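Local coordinates for protein nicotinate-nucleotide pyrophosphorylase (Pyrococcus furiosus, PDB 2I14) that probably catalyses the ATP-dependent joining of nicotinate to phosphoribosyl pyrophosphate, giving nicotinate mononucleotide on the way to NAD, at residues Q117-A122 / M152-A157; V137-G141 / G293-A297; D219-V225 / E256-L261. All coordinates share one frame; numbering follows the deposited sequence.

How the contacts relate
Taken together, the three contacts illustrate how chemistry follows place. Contact 1 is an apolar helix-helix interface almost at the centre of the chain. Contact 2 joins two neighbouring parallel strands and ends at the bound ligand, so backbone hydrogen bonds and glycines dominate. These two touch each other: Ser-139 of contact 2 probably hydrogen-bonds to Asp-154 of contact 1, and strand 137-139 lies in sequence between the two helices of contact 1. Contact 3 again pairs helices, but with its centre about 34 Å from that of the chain; it is buried partly by its own chain and partly by neighbouring subunits, and charged side chains sit beside its small apolar patch.

Contact 1: Q117-A122 / M152-A157; sequences QASGIA and MIDRAA
Ile-121 is the knob in a knob-into-hole contact between helices 108-131 and 150-159, buried close to the centre of the chain. It enters the space framed by Met-152, Ile-153, Ala-156 and Ala-157. The segments 117-122 and 152-157 run roughly the same way, with axes 8.3 Å apart at a crossing angle of -43°, and no hydrogen bond joins them, so shape and apolar contact carry the interface.

The two branches of Ile-121 divide the work. With CG2 opposite the backbone nitrogen and CG1 set beside it (chi1 -61°), CG2 reaches the methyl of Ala-156, 3.9 Å from its CB. The longer branch carries CD1 to Ile-153, 3.6 Å from its CG1 and about as near its CG2; the two isoleucine side chains meet at about a right angle, CD1 of one resting in the fork of the other. Met-152 lies beside both Ile-121 and Ala-118. Its chain bends at chi2 and chi3, which brings the terminal methyl CE within 3.9 Å of Ile-121 CD1 and 3.7 Å of Ala-118 CB. Alanines let the backbones come near elsewhere: Ala-122 CA lies 3.6 Å from Ala-156 O. Cutting Ile-121 back to an alanine would probably open a gap between Ile-153 and Ala-156 and leave the methionine methyl freer to turn.

Further apolar cover comes from the short helix 296-299, where Ile-298 touches Ile-121 and Ala-157 and Ala-299 touches Ile-153. Val-63 packs on Ala-118 and Ala-122, while Arg-155 turns to Glu-84 and, by a cation-pi contact, to Tyr-11 of the second subunit. The contact thus holds together the two helices that precede and follow strand 137-139.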
loop_
_atom_site.group_PDB
_atom_site.type_symbol
_atom_site.label_atom_id
_atom_site.label_comp_id
_atom_site.label_asym_id
_atom_site.label_seq_id
_atom_site.Cartn_x
_atom_site.Cartn_y
_atom_site.Cartn_z
ATOM N N GLN A 117 -17.598 -22.574 -17.839
ATOM C CA GLN A 117 -16.632 -21.906 -18.686
ATOM C C GLN A 117 -17.277 -20.970 -19.716
ATOM O O GLN A 117 -16.729 -19.916 -20.048
ATOM C CB GLN A 117 -15.754 -22.957 -19.364
ATOM C CG GLN A 117 -14.455 -22.420 -19.942
ATOM C CD GLN A 117 -13.598 -23.511 -20.607
ATOM O OE1 GLN A 117 -12.503 -23.229 -21.104
ATOM N NE2 GLN A 117 -14.094 -24.760 -20.610
ATOM N N ALA A 118 -18.440 -21.369 -20.222
ATOM C CA ALA A 118 -19.163 -20.561 -21.197
ATOM C C ALA A 118 -19.565 -19.267 -20.510
ATOM O O ALA A 118 -19.234 -18.162 -20.977
ATOM C CB ALA A 118 -20.394 -21.294 -21.678
ATOM N N SER A 119 -20.278 -19.408 -19.395
ATOM C CA SER A 119 -20.708 -18.252 -18.620
ATOM C C SER A 119 -19.520 -17.359 -18.314
ATOM O O SER A 119 -19.628 -16.127 -18.355
ATOM C CB SER A 119 -21.364 -18.711 -17.325
ATOM O OG SER A 119 -22.667 -19.210 -17.592
ATOM N N GLY A 120 -18.391 -17.997 -18.013
ATOM C CA GLY A 120 -17.183 -17.261 -17.721
ATOM C C GLY A 120 -16.754 -16.398 -18.894
ATOM O O GLY A 120 -16.614 -15.179 -18.777
ATOM N N ILE A 121 -16.546 -17.026 -20.042
ATOM C CA ILE A 121 -16.146 -16.294 -21.230
ATOM C C ILE A 121 -17.146 -15.196 -21.599
ATOM O O ILE A 121 -16.753 -14.070 -21.925
ATOM C CB ILE A 121 -15.984 -17.238 -22.403
ATOM C CG1 ILE A 121 -14.891 -18.253 -22.072
ATOM C CG2 ILE A 121 -15.643 -16.451 -23.654
ATOM C CD1 ILE A 121 -14.574 -19.239 -23.187
ATOM N N ALA A 122 -18.435 -15.518 -21.543
ATOM C CA ALA A 122 -19.465 -14.534 -21.879
ATOM C C ALA A 122 -19.361 -13.272 -21.010
ATOM O O ALA A 122 -19.193 -12.159 -21.524
ATOM C CB ALA A 122 -20.848 -15.157 -21.738
ATOM N N MET A 152 -17.208 -23.600 -28.761
ATOM C CA MET A 152 -17.940 -23.177 -27.561
ATOM C C MET A 152 -17.470 -21.786 -27.165
ATOM O O MET A 152 -18.270 -20.917 -26.801
ATOM C CB MET A 152 -17.724 -24.139 -26.387
ATOM C CG MET A 152 -16.635 -23.701 -25.417
ATOM S SD MET A 152 -17.190 -23.147 -23.790
ATOM C CE MET A 152 -17.635 -21.440 -24.104
ATOM N N ILE A 153 -16.163 -21.582 -27.264
ATOM C CA ILE A 153 -15.577 -20.306 -26.922
ATOM C C ILE A 153 -16.077 -19.179 -27.809
ATOM O O ILE A 153 -16.718 -18.251 -27.314
ATOM C CB ILE A 153 -14.048 -20.354 -26.989
ATOM C CG1 ILE A 153 -13.532 -21.350 -25.961
ATOM C CG2 ILE A 153 -13.469 -18.964 -26.718
ATOM C CD1 ILE A 153 -12.030 -21.388 -25.874
ATOM N N ASP A 154 -15.796 -19.245 -29.109
ATOM C CA ASP A 154 -16.243 -18.189 -30.008
ATOM C C ASP A 154 -17.758 -17.942 -29.908
ATOM O O ASP A 154 -18.226 -16.807 -30.058
ATOM C CB ASP A 154 -15.853 -18.501 -31.450
ATOM C CG ASP A 154 -14.384 -18.146 -31.765
ATOM O OD1 ASP A 154 -13.880 -17.112 -31.263
ATOM O OD2 ASP A 154 -13.739 -18.902 -32.545
ATOM N N ARG A 155 -18.525 -18.996 -29.636
ATOM C CA ARG A 155 -19.969 -18.866 -29.507
ATOM C C ARG A 155 -20.310 -18.090 -28.223
ATOM O O ARG A 155 -21.344 -17.420 -28.135
ATOM C CB ARG A 155 -20.596 -20.259 -29.475
ATOM C CG ARG A 155 -22.002 -20.346 -30.045
ATOM C CD ARG A 155 -23.100 -20.156 -29.017
ATOM N NE ARG A 155 -23.577 -21.428 -28.490
ATOM C CZ ARG A 155 -24.710 -21.584 -27.812
ATOM N NH1 ARG A 155 -25.514 -20.556 -27.564
ATOM N NH2 ARG A 155 -25.045 -22.782 -27.375
ATOM N N ALA A 156 -19.434 -18.188 -27.224
ATOM C CA ALA A 156 -19.635 -17.506 -25.948
ATOM C C ALA A 156 -19.190 -16.055 -26.037
ATOM O O ALA A 156 -19.820 -15.165 -25.447
ATOM C CB ALA A 156 -18.851 -18.216 -24.846
ATOM N N ALA A 157 -18.091 -15.825 -26.757
ATOM C CA ALA A 157 -17.563 -14.478 -26.925
ATOM C C ALA A 157 -18.628 -13.698 -27.667
ATOM O O ALA A 157 -18.824 -12.499 -27.436
ATOM C CB ALA A 157 -16.282 -14.508 -27.740
#

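Contact 2: V137-G141 / G293-A297; sequences VYSFG and GVGGA. With PCP (1-alpha-pyrophosphoryl-2-alpha,3-alpha-dihydroxy-4-beta-cyclopentane-methanol-5-phosphate), chain I.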
loop_
_atom_site.group_PDB
_atom_site.type_symbol
_atom_site.label_atom_id
_atom_site.label_comp_id
_atom_site.label_asym_id
_atom_site.label_seq_id
_atom_site.Cartn_x
_atom_site.Cartn_y
_atom_site.Cartn_z
ATOM N N VAL A 137 -15.955 -5.235 -31.156
ATOM C CA VAL A 137 -14.938 -6.073 -30.515
ATOM C C VAL A 137 -14.974 -7.469 -31.121
ATOM O O VAL A 137 -16.023 -8.117 -31.161
ATOM C CB VAL A 137 -15.200 -6.208 -28.996
ATOM C CG1 VAL A 137 -14.163 -7.090 -28.374
ATOM C CG2 VAL A 137 -15.189 -4.853 -28.343
ATOM N N TYR A 138 -13.825 -7.949 -31.561
ATOM C CA TYR A 138 -13.783 -9.263 -32.173
ATOM C C TYR A 138 -12.960 -10.268 -31.404
ATOM O O TYR A 138 -11.819 -10.005 -31.037
ATOM C CB TYR A 138 -13.262 -9.151 -33.614
ATOM C CG TYR A 138 -14.062 -8.178 -34.449
ATOM C CD1 TYR A 138 -13.588 -6.894 -34.726
ATOM C CD2 TYR A 138 -15.334 -8.511 -34.871
ATOM C CE1 TYR A 138 -14.373 -5.975 -35.391
ATOM C CE2 TYR A 138 -16.129 -7.603 -35.531
ATOM C CZ TYR A 138 -15.651 -6.334 -35.790
ATOM O OH TYR A 138 -16.483 -5.429 -36.430
ATOM N N SER A 139 -13.555 -11.433 -31.175
ATOM C CA SER A 139 -12.899 -12.535 -30.467
ATOM C C SER A 139 -11.737 -13.086 -31.304
ATOM O O SER A 139 -11.909 -13.391 -32.469
ATOM C CB SER A 139 -13.925 -13.642 -30.172
ATOM O OG SER A 139 -13.319 -14.729 -29.500
ATOM N N PHE A 140 -10.565 -13.197 -30.694
ATOM C CA PHE A 140 -9.360 -13.679 -31.359
ATOM C C PHE A 140 -8.625 -14.694 -30.496
ATOM O O PHE A 140 -7.584 -15.221 -30.898
ATOM C CB PHE A 140 -8.380 -12.527 -31.574
ATOM C CG PHE A 140 -8.759 -11.572 -32.664
ATOM C CD1 PHE A 140 -9.909 -11.763 -33.427
ATOM C CD2 PHE A 140 -7.925 -10.484 -32.953
ATOM C CE1 PHE A 140 -10.222 -10.884 -34.468
ATOM C CE2 PHE A 140 -8.221 -9.606 -33.979
ATOM C CZ PHE A 140 -9.372 -9.801 -34.744
ATOM N N GLY A 141 -9.161 -14.966 -29.314
ATOM C CA GLY A 141 -8.477 -15.837 -28.375
ATOM C C GLY A 141 -8.370 -17.342 -28.455
ATOM O O GLY A 141 -7.550 -17.902 -27.733
ATOM N N GLY A 293 -9.632 -5.975 -30.998
ATOM C CA GLY A 293 -9.377 -7.386 -31.244
ATOM C C GLY A 293 -8.930 -7.971 -29.906
ATOM O O GLY A 293 -7.804 -7.732 -29.447
ATOM N N VAL A 294 -9.797 -8.728 -29.249
ATOM C CA VAL A 294 -9.430 -9.276 -27.953
ATOM C C VAL A 294 -9.215 -10.788 -27.942
ATOM O O VAL A 294 -10.042 -11.540 -28.447
ATOM C CB VAL A 294 -10.489 -8.912 -26.883
ATOM C CG1 VAL A 294 -10.161 -9.579 -25.550
ATOM C CG2 VAL A 294 -10.532 -7.425 -26.708
ATOM N N GLY A 295 -8.106 -11.221 -27.342
ATOM C CA GLY A 295 -7.815 -12.631 -27.261
ATOM C C GLY A 295 -8.081 -13.297 -25.916
ATOM O O GLY A 295 -9.237 -13.553 -25.530
ATOM N N GLY A 296 -6.990 -13.590 -25.209
ATOM C CA GLY A 296 -7.045 -14.262 -23.921
ATOM C C GLY A 296 -7.993 -13.780 -22.843
ATOM O O GLY A 296 -8.586 -14.607 -22.161
ATOM N N ALA A 297 -8.134 -12.465 -22.682
ATOM C CA ALA A 297 -9.018 -11.896 -21.667
ATOM C C ALA A 297 -10.454 -12.394 -21.771
ATOM O O ALA A 297 -11.242 -12.241 -20.837
ATOM C CB ALA A 297 -8.996 -10.400 -21.758
HETATM C C1 PCP I . -2.479 -11.939 -31.341
HETATM C C2 PCP I . -3.552 -13.046 -31.437
HETATM C C3 PCP I . -4.871 -12.281 -31.707
HETATM C C4 PCP I . -4.728 -10.959 -30.920
HETATM C C5 PCP I . -3.262 -10.707 -31.019
HETATM C CP PCP I . -5.250 -10.999 -29.449
HETATM O O1 PCP I . -1.837 -11.663 -32.697
HETATM O O2 PCP I . -3.266 -13.954 -32.505
HETATM O O3 PCP I . -5.069 -11.964 -33.096
HETATM O OP PCP I . -4.591 -11.975 -28.567
HETATM P P PCP I . -4.261 -11.687 -26.993
HETATM O O1P PCP I . -4.654 -12.900 -26.245
HETATM O O2P PCP I . -5.068 -10.488 -26.601
HETATM O O3P PCP I . -2.789 -11.455 -26.924
HETATM P PA PCP I . -0.674 -10.609 -32.961
HETATM O O1A PCP I . 0.448 -10.943 -31.994
HETATM O O2A PCP I . -1.273 -9.245 -32.685
HETATM O O3A PCP I . -0.317 -10.854 -34.463
HETATM P PB PCP I . -0.233 -12.066 -35.424
HETATM O O1B PCP I . 0.374 -11.699 -36.736
HETATM O O2B PCP I . -1.542 -12.606 -35.731
HETATM O O3B PCP I . 0.580 -13.168 -34.832
#
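Val-294, Gly-293 and Phe-140 bury the most surface where strands 137-139 and 291-294 lie side by side in parallel. The N-H of Val-294 gives a hydrogen bond to Tyr-138 O (3.0 Å), and its carbonyl O accepts one from Phe-140 N (2.8 Å); both donors are tilted out of the plane of the carbonyl they meet. On the sheet face away from the phenylalanine, Val-294 CG2 packs against Val-137 CG1 at 4.0 Å, and both valines also touch Ile-128 of helix 108-131.

Gly-293 and Phe-140 pair through a CH-pi contact. The CA of Gly-293 stands 4.1 Å from the centroid of the Phe-140 ring, off-centre at 29° from its normal. A beta carbon on Gly-293 would probably run into the ring at CE2, which is consistent with a glycine where the ring lies so near the strand. With CG opposite the carbonyl carbon (chi1 -74°), the ring is turned toward Gly-293 and the ligand. Tyr-138 O lies over one ring face, toward the rim, and C4 of the bound phosphoribosyl pyrophosphate analogue PCP meets the ring edge in plane. The ligand hydroxyl O3 is 3.2 Å from Phe-140 CD2.

Past the strand, Gly-295 takes the N-cap position of helix 296-299 and the chain turns to the ligand's 5-phosphate. Gly-296 N donates to PCP O1P in a nearly straight bond (2.6 Å, 178°), and Gly-295 N adds a weak one to O2P; a side chain on Gly-295 would probably collide with PCP OP. Gly-276 N of the same chain and Tyr-27 OH of the second subunit also hydrogen-bond to PCP. A phosphate held by glycine amides where a strand runs into a short helix is the familiar phosphate-binding arrangement of TIM-barrel-type domains.

Contact 3: D219-V225 / E256-L261; sequences DEKVEAV and EVRWEL
Lys-221, Glu-256 and Glu-260 form the charged side of the contact between helices 220-228 and 250-263, whose segments run with axes 9.2 Å apart at 39°. The lysine chain crosses that of Glu-256 at about a right angle and bends at chi3 and chi4 (88° and 76°), carrying NZ to a salt bridge with Glu-260 OE1 at 3.1 Å, that oxygen being less surely placed. NZ also bonds to Ala-319 O of the third subunit.

The apolar side is modest: Ala-224 CB rests 3.9 Å from Val-257 CG1, and Val-225 CG1 lies 4.2 Å from Leu-261 CD2. The helices follow the neighbouring parallel strands 211-213 and 237-240, packed side by side as in TIM-barrel-type domains.

Asp-219, the N-cap of helix 220-228, accepts from Lys-221 N through OD2 (3.2 Å), met from above the carboxylate plane.

Asp-219 OD2 and Glu-256 OE1 stand 4.5 Å apart. Arg-246 of the fourth subunit forms salt bridges with both carboxylates; Arg-321 of the third subunit also pairs with Asp-219, and its Gly-322 N hydrogen-bonds to Glu-256 OE1. These acids probably depend on neighbouring chains for charge balance, which suggests that the helix pair is fitted to the assembly.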
loop_
_atom_site.group_PDB
_atom_site.type_symbol
_atom_site.label_atom_id
_atom_site.label_comp_id
_atom_site.label_asym_id
_atom_site.label_seq_id
_atom_site.Cartn_x
_atom_site.Cartn_y
_atom_site.Cartn_z
ATOM N N ASP A 219 8.558 1.211 -37.762
ATOM C CA ASP A 219 7.672 1.680 -36.702
ATOM C C ASP A 219 6.239 1.765 -37.239
ATOM O O ASP A 219 6.028 1.885 -38.446
ATOM C CB ASP A 219 8.127 3.056 -36.203
ATOM C CG ASP A 219 7.420 3.482 -34.919
ATOM O OD1 ASP A 219 7.594 2.793 -33.881
ATOM O OD2 ASP A 219 6.694 4.503 -34.950
ATOM N N GLU A 220 5.254 1.693 -36.348
ATOM C CA GLU A 220 3.855 1.763 -36.770
ATOM C C GLU A 220 3.641 3.071 -37.513
ATOM O O GLU A 220 2.897 3.126 -38.489
ATOM C CB GLU A 220 2.896 1.718 -35.570
ATOM C CG GLU A 220 3.055 0.533 -34.630
ATOM C CD GLU A 220 4.188 0.711 -33.632
ATOM O OE1 GLU A 220 4.408 -0.195 -32.799
ATOM O OE2 GLU A 220 4.858 1.763 -33.678
ATOM N N LYS A 221 4.302 4.125 -37.039
ATOM C CA LYS A 221 4.175 5.449 -37.638
ATOM C C LYS A 221 4.573 5.429 -39.103
ATOM O O LYS A 221 3.879 5.976 -39.957
ATOM C CB LYS A 221 5.045 6.461 -36.886
ATOM C CG LYS A 221 4.856 7.890 -37.350
ATOM C CD LYS A 221 5.422 8.876 -36.348
ATOM C CE LYS A 221 6.890 9.181 -36.579
ATOM N NZ LYS A 221 7.058 10.094 -37.747
ATOM N N VAL A 222 5.695 4.785 -39.388
ATOM C CA VAL A 222 6.184 4.714 -40.749
ATOM C C VAL A 222 5.309 3.811 -41.608
ATOM O O VAL A 222 4.771 4.247 -42.622
ATOM C CB VAL A 222 7.634 4.206 -40.786
ATOM C CG1 VAL A 222 8.146 4.235 -42.207
ATOM C CG2 VAL A 222 8.509 5.062 -39.887
ATOM N N GLU A 223 5.151 2.560 -41.196
ATOM C CA GLU A 223 4.351 1.612 -41.963
ATOM C C GLU A 223 2.878 1.979 -42.108
ATOM O O GLU A 223 2.184 1.470 -42.988
ATOM C CB GLU A 223 4.471 0.213 -41.356
ATOM C CG GLU A 223 5.834 -0.414 -41.539
ATOM C CD GLU A 223 5.837 -1.895 -41.219
ATOM O OE1 GLU A 223 5.057 -2.649 -41.846
ATOM O OE2 GLU A 223 6.624 -2.306 -40.342
ATOM N N ALA A 224 2.395 2.860 -41.244
ATOM C CA ALA A 224 1.001 3.258 -41.317
ATOM C C ALA A 224 0.760 4.062 -42.588
ATOM O O ALA A 224 -0.132 3.725 -43.373
ATOM C CB ALA A 224 0.626 4.069 -40.099
ATOM N N VAL A 225 1.556 5.116 -42.799
ATOM C CA VAL A 225 1.401 5.943 -43.997
ATOM C C VAL A 225 1.654 5.116 -45.252
ATOM O O VAL A 225 0.936 5.262 -46.240
ATOM C CB VAL A 225 2.328 7.187 -43.997
ATOM C CG1 VAL A 225 1.884 8.158 -42.917
ATOM C CG2 VAL A 225 3.764 6.773 -43.802
ATOM N N GLU A 256 -0.297 9.186 -32.185
ATOM C CA GLU A 256 0.743 9.517 -33.147
ATOM C C GLU A 256 0.400 8.965 -34.521
ATOM O O GLU A 256 0.632 9.614 -35.539
ATOM C CB GLU A 256 2.074 8.956 -32.663
ATOM C CG GLU A 256 3.264 9.227 -33.549
ATOM C CD GLU A 256 4.571 8.804 -32.885
ATOM O OE1 GLU A 256 5.588 8.593 -33.581
ATOM O OE2 GLU A 256 4.593 8.685 -31.643
ATOM N N VAL A 257 -0.169 7.770 -34.560
ATOM C CA VAL A 257 -0.529 7.189 -35.843
ATOM C C VAL A 257 -1.640 8.024 -36.458
ATOM O O VAL A 257 -1.556 8.437 -37.628
ATOM C CB VAL A 257 -1.002 5.717 -35.705
ATOM C CG1 VAL A 257 -1.556 5.207 -37.036
ATOM C CG2 VAL A 257 0.158 4.843 -35.269
ATOM N N ARG A 258 -2.681 8.275 -35.670
ATOM C CA ARG A 258 -3.791 9.078 -36.154
ATOM C C ARG A 258 -3.283 10.409 -36.703
ATOM O O ARG A 258 -3.786 10.902 -37.710
ATOM C CB ARG A 258 -4.775 9.353 -35.031
ATOM C CG ARG A 258 -5.410 8.125 -34.477
ATOM C CD ARG A 258 -6.182 8.481 -33.245
ATOM N NE ARG A 258 -7.489 9.048 -33.535
ATOM C CZ ARG A 258 -8.519 8.346 -33.993
ATOM N NH1 ARG A 258 -8.394 7.047 -34.225
ATOM N NH2 ARG A 258 -9.686 8.939 -34.191
ATOM N N TRP A 259 -2.286 10.990 -36.045
ATOM C CA TRP A 259 -1.754 12.258 -36.497
ATOM C C TRP A 259 -1.054 12.122 -37.827
ATOM O O TRP A 259 -1.475 12.721 -38.814
ATOM C CB TRP A 259 -0.791 12.832 -35.472
ATOM C CG TRP A 259 -0.169 14.127 -35.894
ATOM C CD1 TRP A 259 1.069 14.303 -36.433
ATOM C CD2 TRP A 259 -0.740 15.428 -35.765
ATOM N NE1 TRP A 259 1.311 15.631 -36.640
ATOM C CE2 TRP A 259 0.217 16.347 -36.239
ATOM C CE3 TRP A 259 -1.971 15.911 -35.291
ATOM C CZ2 TRP A 259 -0.014 17.727 -36.254
ATOM C CZ3 TRP A 259 -2.202 17.283 -35.305
ATOM C CH2 TRP A 259 -1.226 18.174 -35.783
ATOM N N GLU A 260 0.011 11.328 -37.859
ATOM C CA GLU A 260 0.760 11.146 -39.094
ATOM C C GLU A 260 -0.144 10.835 -40.280
ATOM O O GLU A 260 0.203 11.139 -41.418
ATOM C CB GLU A 260 1.801 10.044 -38.926
ATOM C CG GLU A 260 3.234 10.558 -38.953
ATOM C CD GLU A 260 3.509 11.606 -37.877
ATOM O OE1 GLU A 260 4.666 12.077 -37.772
ATOM O OE2 GLU A 260 2.574 11.957 -37.137
ATOM N N LEU A 261 -1.299 10.228 -40.012
ATOM C CA LEU A 261 -2.236 9.911 -41.071
ATOM C C LEU A 261 -3.028 11.150 -41.409
ATOM O O LEU A 261 -3.145 11.522 -42.581
ATOM C CB LEU A 261 -3.189 8.795 -40.649
ATOM C CG LEU A 261 -2.635 7.367 -40.697
ATOM C CD1 LEU A 261 -3.723 6.401 -40.276
ATOM C CD2 LEU A 261 -2.130 7.028 -42.103
#